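Local coordinates for protein SusD homolog (Bacteroides thetaiotaomicron, PDB 3SGH) that probably binds glycans at the cell surface as a SusD-like outer-membrane lipoprotein, handing them to a partner transporter for uptake, at residues V27-P31 and P313-M317; N34-I39 and S75-L80; A68-D74 and L457-S462. All blocks are in the same frame, centred on the assembly; numbering follows the deposited sequence. Where two conformers were deposited one is given.

Contact 1: residues V27-P31 and P313-M317; sequences VYACP and PQPVM
A short two-stranded antiparallel sheet, 227-229 with 314-317, meets the end of helix 26-29 here, and Gln314, Val316, Tyr28 and Ala29 do most of the touching. The strand carries a classic beta bulge, in which Val316 and Met317 both face Ser227. Val316 points toward the helix and sets both methyls against Tyr28 CB and O: its CG2 lies 3.6 Å from Tyr28 CB, while CG1 sits 3.5 Å from Tyr28 O and comes in obliquely to the ring. The Tyr28 ring itself leads away from the strand into a cluster with Tyr111, Phe176 and Phe187, and its OH is hydrogen-bonded to Thr108. Beside it, the methyl of Ala29 fits against the strand, with CB 3.7 Å from Pro315 O and 3.9 Å from Gln314 CB. Cys30 leaves the helix with positive phi (51°), turning the chain so that its carbonyl and that of Ala29 both come near the end of Gln314. That side chain runs extended beyond CG (chi2 -173°), carrying its amide to the turn. NE2 gives a weak hydrogen bond to Cys30 O at 3.2 Å and lies 2.8 Å from Ala29 O. The other end of the amide is held too, since OE1 accepts from Gly239 N. A water lies between Ala29 O (3.1 Å) and Pro315 O (2.8 Å). Ala29 O also receives a bond from Asn40, so a carbonyl at the frayed helix end has polar partners despite burial. Gripping at both its oxygen and its nitrogen should fix which way round the Gln314 amide lies, and the buried joint thus pairs apolar contacts at Val316 with polar ones at Gln314.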
loop_
_atom_site.group_PDB
_atom_site.type_symbol
_atom_site.label_atom_id
_atom_site.label_comp_id
_atom_site.label_asym_id
_atom_site.label_seq_id
_atom_site.Cartn_x
_atom_site.Cartn_y
_atom_site.Cartn_z
ATOM N N VAL A 27 7.764 -9.844 3.179
ATOM C CA VAL A 27 6.814 -9.152 2.308
ATOM C C VAL A 27 5.817 -8.249 3.025
ATOM O O VAL A 27 5.249 -7.373 2.394
ATOM C CB VAL A 27 6.035 -10.070 1.366
ATOM C CG1 VAL A 27 7.020 -10.891 0.466
ATOM C CG2 VAL A 27 5.030 -10.967 2.129
ATOM N N TYR A 28 5.571 -8.461 4.312
ATOM C CA TYR A 28 4.521 -7.709 4.987
ATOM C C TYR A 28 4.867 -6.240 5.161
ATOM O O TYR A 28 4.033 -5.380 4.939
ATOM C CB TYR A 28 4.226 -8.328 6.337
ATOM C CG TYR A 28 3.484 -9.645 6.259
ATOM C CD1 TYR A 28 2.231 -9.715 5.672
ATOM C CD2 TYR A 28 3.969 -10.801 6.846
ATOM C CE1 TYR A 28 1.496 -10.900 5.595
ATOM C CE2 TYR A 28 3.235 -11.995 6.764
ATOM C CZ TYR A 28 1.993 -12.035 6.140
ATOM O OH TYR A 28 1.232 -13.190 6.046
ATOM N N ALA A 29 6.110 -5.966 5.512
ATOM C CA ALA A 29 6.533 -4.599 5.792
ATOM C C ALA A 29 7.816 -4.177 5.092
ATOM O O ALA A 29 8.099 -2.979 5.066
ATOM C CB ALA A 29 6.696 -4.400 7.289
ATOM N N CYS A 30 8.599 -5.138 4.572
ATOM C CA CYS A 30 9.926 -4.844 3.957
ATOM C C CYS A 30 10.847 -3.999 4.848
ATOM O O CYS A 30 11.224 -2.883 4.466
ATOM C CB CYS A 30 9.739 -4.158 2.612
ATOM S SG CYS A 30 9.078 -5.334 1.363
ATOM N N PRO A 31 11.231 -4.523 6.023
ATOM C CA PRO A 31 12.134 -3.778 6.918
ATOM C C PRO A 31 13.605 -3.614 6.481
ATOM O O PRO A 31 14.254 -2.630 6.882
ATOM C CB PRO A 31 12.057 -4.561 8.216
ATOM C CG PRO A 31 11.737 -5.962 7.789
ATOM C CD PRO A 31 10.803 -5.811 6.617
ATOM N N PRO A 313 8.798 -0.211 15.002
ATOM C CA PRO A 313 8.475 -1.326 14.102
ATOM C C PRO A 313 7.753 -0.839 12.846
ATOM O O PRO A 313 6.813 -0.025 12.941
ATOM C CB PRO A 313 7.538 -2.207 14.959
ATOM C CG PRO A 313 6.817 -1.239 15.867
ATOM C CD PRO A 313 7.922 -0.177 16.187
ATOM N N GLN A 314 8.138 -1.351 11.682
ATOM C CA GLN A 314 7.409 -1.023 10.467
ATOM C C GLN A 314 6.006 -1.627 10.485
ATOM O O GLN A 314 5.833 -2.793 10.862
ATOM C CB GLN A 314 8.193 -1.421 9.216
ATOM C CG GLN A 314 9.419 -0.496 9.058
ATOM C CD GLN A 314 10.201 -0.670 7.776
ATOM O OE1 GLN A 314 11.364 -0.263 7.730
ATOM N NE2 GLN A 314 9.573 -1.227 6.717
ATOM N N PRO A 315 4.990 -0.832 10.097
ATOM C CA PRO A 315 3.588 -1.271 10.057
ATOM C C PRO A 315 3.252 -2.144 8.858
ATOM O O PRO A 315 3.890 -2.035 7.794
ATOM C CB PRO A 315 2.804 0.026 9.949
ATOM C CG PRO A 315 3.715 0.960 9.312
ATOM C CD PRO A 315 5.108 0.610 9.763
ATOM N N VAL A 316 2.277 -3.030 9.035
ATOM C CA VAL A 316 1.778 -3.871 7.964
ATOM C C VAL A 316 0.324 -3.469 7.644
ATOM O O VAL A 316 0.018 -3.096 6.515
ATOM C CB VAL A 316 1.853 -5.347 8.279
ATOM C CG1 VAL A 316 1.294 -6.166 7.056
ATOM C CG2 VAL A 316 3.313 -5.767 8.665
HETATM N N MSE A 317 -0.566 -3.510 8.631
HETATM C CA MSE A 317 -1.952 -3.233 8.361
HETATM C C MSE A 317 -2.627 -2.771 9.621
HETATM O O MSE A 317 -2.471 -3.414 10.673
HETATM C CB MSE A 317 -2.616 -4.509 7.843
HETATM C CG MSE A 317 -4.096 -4.333 7.527
HETATM SE SE MSE A 317 -4.907 -6.107 7.080
HETATM C CE MSE A 317 -4.117 -6.204 5.421
HETATM O O HOH W 1 6.083 -1.020 6.393
#

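Contact 2: residues N34-I39 and S75-L80; sequences NACQEI and SSWGRL
The Arg79 guanidinium lies with one face against the backbone of helix 33-40, where Ala35 N is 3.7 Å above its plane, and its edge is taken by the carboxylate of Glu38. Here two helices, 34-39 and 75-80, pack closer to antiparallel than parallel within the helical SusD-like fold, with axes 9.6 Å apart and N-to-C directions at 138°. Arg79 grips Glu38 side-on: NE reaches OE1 at 2.9 Å and NH2 reaches OE2 at 3.1 Å, both nearly straight. The bonds lie in the guanidinium plane but meet the oxygens from above the carboxylate, the two planes being 47° apart. A bend at chi2 (59°) lays CD of the arginine on the methyl of Ala35, at 3.6 Å from Ala35 CB, and a second bend at chi3 then turns NE toward Glu38. Glu38 OE1 also accepts from a water that donates to Ser75 O, tying the carboxylate to the neighbouring helix a second way. On the more buried flank the contact turns apolar, Ile39 CD1 reaching Leu80 CG at 4.2 Å. The same methyl carbon, Ile39 CD1, touches Ser76 OG at 3.4 Å, a hydroxyl whose hydrogen bond is made with Trp43 NE1.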
loop_
_atom_site.group_PDB
_atom_site.type_symbol
_atom_site.label_atom_id
_atom_site.label_comp_id
_atom_site.label_asym_id
_atom_site.label_seq_id
_atom_site.Cartn_x
_atom_site.Cartn_y
_atom_site.Cartn_z
ATOM N N ASN A 34 17.194 -2.072 1.791
ATOM C CA ASN A 34 16.983 -2.026 0.339
ATOM C C ASN A 34 15.583 -2.460 -0.064
ATOM O O ASN A 34 15.005 -1.862 -0.958
ATOM C CB ASN A 34 18.024 -2.885 -0.357
ATOM C CG ASN A 34 19.450 -2.481 0.048
ATOM O OD1 ASN A 34 20.175 -3.267 0.637
ATOM N ND2 ASN A 34 19.802 -1.232 -0.195
ATOM N N ALA A 35 15.036 -3.467 0.601
ATOM C CA ALA A 35 13.619 -3.835 0.428
ATOM C C ALA A 35 12.731 -2.628 0.729
ATOM O O ALA A 35 11.803 -2.355 -0.015
ATOM C CB ALA A 35 13.253 -5.009 1.372
ATOM N N CYS A 36 13.032 -1.939 1.843
ATOM C CA CYS A 36 12.303 -0.736 2.250
ATOM C C CYS A 36 12.366 0.348 1.167
ATOM O O CYS A 36 11.338 0.896 0.771
ATOM C CB CYS A 36 12.801 -0.222 3.603
ATOM S SG CYS A 36 11.743 1.062 4.262
ATOM N N GLN A 37 13.552 0.618 0.642
ATOM C CA GLN A 37 13.655 1.612 -0.398
ATOM C C GLN A 37 12.846 1.191 -1.612
ATOM O O GLN A 37 12.054 1.980 -2.134
ATOM C CB GLN A 37 15.070 1.909 -0.816
ATOM C CG GLN A 37 15.076 3.018 -1.931
ATOM C CD GLN A 37 16.445 3.672 -2.080
ATOM O OE1 GLN A 37 17.471 2.974 -2.208
ATOM N NE2 GLN A 37 16.461 5.002 -2.064
ATOM N N GLU A 38 13.029 -0.062 -2.007
ATOM C CA GLU A 38 12.421 -0.552 -3.270
ATOM C C GLU A 38 10.896 -0.554 -3.235
ATOM O O GLU A 38 10.244 -0.140 -4.189
ATOM C CB GLU A 38 12.949 -1.936 -3.610
ATOM C CG GLU A 38 14.464 -1.930 -3.943
ATOM C CD GLU A 38 15.084 -3.355 -3.929
ATOM O OE1 GLU A 38 14.339 -4.336 -3.817
ATOM O OE2 GLU A 38 16.315 -3.454 -4.040
ATOM N N ILE A 39 10.321 -1.013 -2.125
ATOM C CA ILE A 39 8.889 -1.140 -1.997
ATOM C C ILE A 39 8.230 0.070 -1.344
ATOM O O ILE A 39 7.131 0.458 -1.734
ATOM C CB ILE A 39 8.554 -2.462 -1.213
ATOM C CG1 ILE A 39 9.073 -3.691 -1.989
ATOM C CG2 ILE A 39 7.022 -2.584 -0.872
ATOM C CD1 ILE A 39 8.316 -3.989 -3.324
ATOM N N SER A 75 12.816 -3.949 -9.703
ATOM C CA SER A 75 13.187 -4.261 -8.313
ATOM C C SER A 75 12.132 -5.014 -7.523
ATOM O O SER A 75 12.441 -5.940 -6.736
ATOM C CB SER A 75 13.549 -2.962 -7.561
ATOM O OG SER A 75 14.771 -2.447 -8.034
ATOM N N SER A 76 10.891 -4.569 -7.644
ATOM C CA SER A 76 9.810 -5.118 -6.828
ATOM C C SER A 76 9.602 -6.601 -7.099
ATOM O O SER A 76 9.461 -7.398 -6.142
ATOM C CB SER A 76 8.508 -4.336 -7.057
ATOM O OG SER A 76 8.629 -2.992 -6.592
ATOM N N TRP A 77 9.589 -6.970 -8.378
ATOM C CA TRP A 77 9.484 -8.375 -8.755
ATOM C C TRP A 77 10.537 -9.168 -8.048
ATOM O O TRP A 77 10.245 -10.182 -7.404
ATOM C CB TRP A 77 9.611 -8.554 -10.261
ATOM C CG TRP A 77 9.781 -9.980 -10.688
ATOM C CD1 TRP A 77 10.883 -10.728 -10.500
ATOM C CD2 TRP A 77 8.821 -10.841 -11.371
ATOM N NE1 TRP A 77 10.696 -11.999 -11.014
ATOM C CE2 TRP A 77 9.436 -12.096 -11.541
ATOM C CE3 TRP A 77 7.502 -10.676 -11.830
ATOM C CZ2 TRP A 77 8.803 -13.182 -12.208
ATOM C CZ3 TRP A 77 6.863 -11.759 -12.497
ATOM C CH2 TRP A 77 7.516 -13.004 -12.657
ATOM N N GLY A 78 11.782 -8.724 -8.171
ATOM C CA GLY A 78 12.909 -9.484 -7.607
ATOM C C GLY A 78 12.835 -9.619 -6.103
ATOM O O GLY A 78 13.144 -10.684 -5.518
ATOM N N ARG A 79 12.402 -8.537 -5.464
ATOM C CA ARG A 79 12.359 -8.510 -4.028
ATOM C C ARG A 79 11.260 -9.458 -3.478
ATOM O O ARG A 79 11.515 -10.277 -2.563
ATOM C CB ARG A 79 12.124 -7.064 -3.559
ATOM C CG ARG A 79 12.167 -6.869 -2.016
ATOM C CD ARG A 79 13.483 -7.283 -1.398
ATOM N NE ARG A 79 14.591 -6.492 -1.888
ATOM C CZ ARG A 79 15.838 -6.560 -1.447
ATOM N NH1 ARG A 79 16.155 -7.379 -0.451
ATOM N NH2 ARG A 79 16.748 -5.778 -1.991
ATOM N N LEU A 80 10.056 -9.330 -4.033
ATOM C CA LEU A 80 8.910 -10.068 -3.560
ATOM C C LEU A 80 9.031 -11.554 -3.938
ATOM O O LEU A 80 8.800 -12.411 -3.097
ATOM C CB LEU A 80 7.610 -9.499 -4.134
ATOM C CG LEU A 80 7.349 -8.050 -3.646
ATOM C CD1 LEU A 80 6.080 -7.479 -4.289
ATOM C CD2 LEU A 80 7.246 -7.994 -2.072
HETATM O O HOH W 2 19.689 -6.325 -0.517
HETATM O O HOH W 3 15.096 -6.058 -5.831
#

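Contact 3: residues A68-D74 and L457-S462; sequences ASEGHND and LRFTRS
Glu70 and Arg461 form a side-on salt bridge, with Arg461 NE 2.6 Å from Glu70 OE1 and Arg461 NH2 2.8 Å from Glu70 OE2. Their flat groups are nearly coplanar, 20° apart, and OE2 uses its syn lone pair. Deeper in, Asn73 pairs with the backbone of Arg458 through both ends of its amide: Arg458 N gives to OD1 at 3.0 Å, in the carbonyl plane, while ND2 gives to Arg458 O at 3.0 Å from above that carbonyl's plane. The second hydrogen on ND2 goes to Asp74 OD1, so three bonds fix the rotation of the amide and tell its O from its N. Asp74 OD2 in turn accepts from Arg461 N at 2.9 Å. This joins the segment carrying helix 70-73 to the start of helix 461-466, where Thr460 is the N-cap, its OG1 accepting from Glu463 N; the carboxylate of Asp74 thus faces the N-terminus of helix 461-466, which would be expected to favour its negative charge. Waters extend the join, one linking Asp74 OD2 to Ser462 N and another Ala68 O to Arg458 NH2. The Arg458 guanidinium lies over Asn73, with CG of the asparagine 3.9 Å above its plane and toward its rim, and Arg458 NE is hydrogen-bonded to Asn485 OD1. Thr460 CB packs on Asp74 CG at 3.5 Å, and Leu457 CB lies against Asn73 OD1.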
loop_
_atom_site.group_PDB
_atom_site.type_symbol
_atom_site.label_atom_id
_atom_site.label_comp_id
_atom_site.label_asym_id
_atom_site.label_seq_id
_atom_site.Cartn_x
_atom_site.Cartn_y
_atom_site.Cartn_z
ATOM N N ALA A 68 11.132 5.323 -14.951
ATOM C CA ALA A 68 12.220 4.574 -14.305
ATOM C C ALA A 68 13.028 3.726 -15.264
ATOM O O ALA A 68 12.515 3.188 -16.269
ATOM C CB ALA A 68 11.684 3.669 -13.192
ATOM N N SER A 69 14.284 3.543 -14.889
ATOM C CA SER A 69 15.183 2.570 -15.483
ATOM C C SER A 69 14.638 1.158 -15.359
ATOM O O SER A 69 13.798 0.882 -14.538
ATOM C CB SER A 69 16.545 2.624 -14.788
ATOM O OG SER A 69 16.458 2.160 -13.445
ATOM N N GLU A 70 15.132 0.253 -16.192
ATOM C CA GLU A 70 14.749 -1.153 -16.086
ATOM C C GLU A 70 15.065 -1.691 -14.706
ATOM O O GLU A 70 14.247 -2.385 -14.139
ATOM C CB GLU A 70 15.489 -1.971 -17.118
ATOM C CG GLU A 70 15.066 -1.644 -18.562
ATOM C CD GLU A 70 15.745 -2.517 -19.633
ATOM O OE1 GLU A 70 16.558 -3.403 -19.281
ATOM O OE2 GLU A 70 15.502 -2.294 -20.858
ATOM N N GLY A 71 16.274 -1.405 -14.204
ATOM C CA GLY A 71 16.683 -1.859 -12.866
ATOM C C GLY A 71 15.758 -1.412 -11.748
ATOM O O GLY A 71 15.410 -2.212 -10.861
ATOM N N HIS A 72 15.363 -0.137 -11.777
ATOM C CA HIS A 72 14.419 0.406 -10.816
ATOM C C HIS A 72 13.060 -0.223 -11.039
ATOM O O HIS A 72 12.458 -0.730 -10.108
ATOM C CB HIS A 72 14.353 1.924 -10.901
ATOM C CG HIS A 72 15.564 2.582 -10.360
ATOM N ND1 HIS A 72 15.722 3.944 -10.323
ATOM C CD2 HIS A 72 16.673 2.049 -9.786
ATOM C CE1 HIS A 72 16.890 4.224 -9.771
ATOM N NE2 HIS A 72 17.487 3.091 -9.426
ATOM N N ASN A 73 12.579 -0.245 -12.267
ATOM C CA ASN A 73 11.289 -0.884 -12.511
ATOM C C ASN A 73 11.215 -2.338 -11.957
ATOM O O ASN A 73 10.264 -2.699 -11.298
ATOM C CB ASN A 73 10.982 -0.939 -13.995
ATOM C CG ASN A 73 9.657 -1.638 -14.279
ATOM O OD1 ASN A 73 8.599 -1.003 -14.245
ATOM N ND2 ASN A 73 9.706 -2.942 -14.511
ATOM N N ASP A 74 12.226 -3.128 -12.278
ATOM C CA ASP A 74 12.238 -4.568 -11.996
ATOM C C ASP A 74 12.510 -4.924 -10.545
ATOM O O ASP A 74 12.475 -6.102 -10.183
ATOM C CB ASP A 74 13.353 -5.230 -12.845
ATOM C CG ASP A 74 13.119 -5.113 -14.373
ATOM O OD1 ASP A 74 12.072 -4.543 -14.810
ATOM O OD2 ASP A 74 13.987 -5.627 -15.136
ATOM N N LEU A 457 3.674 -0.959 -13.123
ATOM C CA LEU A 457 5.052 -1.302 -13.448
ATOM C C LEU A 457 5.030 -2.310 -14.607
ATOM O O LEU A 457 4.039 -2.995 -14.810
ATOM C CB LEU A 457 5.757 -1.889 -12.219
ATOM C CG LEU A 457 6.365 -0.867 -11.250
ATOM C CD1 LEU A 457 5.390 0.222 -10.829
ATOM C CD2 LEU A 457 6.940 -1.608 -10.030
ATOM N N ARG A 458 6.138 -2.402 -15.336
ATOM C CA ARG A 458 6.268 -3.276 -16.472
ATOM C C ARG A 458 6.842 -4.622 -16.045
ATOM O O ARG A 458 7.416 -4.751 -14.948
ATOM C CB ARG A 458 7.182 -2.635 -17.526
ATOM C CG ARG A 458 6.575 -1.417 -18.197
ATOM C CD ARG A 458 7.526 -0.765 -19.214
ATOM N NE ARG A 458 8.626 -0.096 -18.490
ATOM C CZ ARG A 458 9.851 -0.585 -18.329
ATOM N NH1 ARG A 458 10.197 -1.755 -18.859
ATOM N NH2 ARG A 458 10.750 0.082 -17.618
ATOM N N PHE A 459 6.684 -5.598 -16.938
ATOM C CA PHE A 459 7.301 -6.917 -16.813
ATOM C C PHE A 459 8.844 -6.730 -16.813
ATOM O O PHE A 459 9.380 -5.758 -17.383
ATOM C CB PHE A 459 6.832 -7.823 -17.962
ATOM C CG PHE A 459 5.323 -8.055 -18.011
ATOM C CD1 PHE A 459 4.591 -8.213 -16.859
ATOM C CD2 PHE A 459 4.690 -8.170 -19.231
ATOM C CE1 PHE A 459 3.221 -8.499 -16.913
ATOM C CE2 PHE A 459 3.337 -8.451 -19.311
ATOM C CZ PHE A 459 2.603 -8.606 -18.173
ATOM N N THR A 460 9.555 -7.646 -16.168
ATOM C CA THR A 460 10.988 -7.478 -15.965
ATOM C C THR A 460 11.876 -7.992 -17.089
ATOM O O THR A 460 11.499 -8.899 -17.852
ATOM C CB THR A 460 11.439 -8.212 -14.699
ATOM O OG1 THR A 460 11.308 -9.625 -14.927
ATOM C CG2 THR A 460 10.610 -7.738 -13.458
ATOM N N ARG A 461 13.084 -7.435 -17.163
ATOM C CA ARG A 461 14.044 -7.873 -18.161
ATOM C C ARG A 461 14.373 -9.333 -17.939
ATOM O O ARG A 461 14.544 -10.078 -18.920
ATOM C CB ARG A 461 15.334 -7.022 -18.198
ATOM C CG ARG A 461 16.362 -7.601 -19.257
ATOM C CD ARG A 461 17.536 -6.691 -19.658
ATOM N NE ARG A 461 17.033 -5.601 -20.489
ATOM C CZ ARG A 461 17.344 -5.356 -21.758
ATOM N NH1 ARG A 461 18.237 -6.090 -22.460
ATOM N NH2 ARG A 461 16.745 -4.321 -22.333
ATOM N N SER A 462 14.474 -9.767 -16.676
ATOM C CA SER A 462 14.860 -11.173 -16.420
ATOM C C SER A 462 13.802 -12.142 -16.967
ATOM O O SER A 462 14.114 -13.255 -17.413
ATOM C CB SER A 462 15.172 -11.405 -14.926
ATOM O OG SER A 462 13.961 -11.437 -14.175
HETATM O O HOH W 4 10.133 3.013 -17.222
HETATM O O HOH W 5 15.027 -8.054 -14.499
HETATM O O HOH W 6 12.079 -3.743 -17.397
#

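How the contacts relate
The three contacts run outward from the core, with centres about 10, 13 and 19 Å from the centre of the chain. Contacts 1 and 2 have centres about 13 Å apart and touch where helices 26-29 and 33-40 follow each other in the chain: Cys30 SG lies 3.7 Å from Ile39 CG1. Contacts 2 and 3, with centres about 11 Å apart, share the succession of helices 70-73 and 75-84, and Trp77 CB of the second packs on Thr460 CG2 of 457-462 at 3.4 Å. Contacts 1 and 3 do not touch; their nearest atoms are about 12 Å apart. Contact 2 is nested in the loop closed by contact 1, whereas contact 3 crosses both along the chain, bringing residues 457-462 back to the N-terminal part.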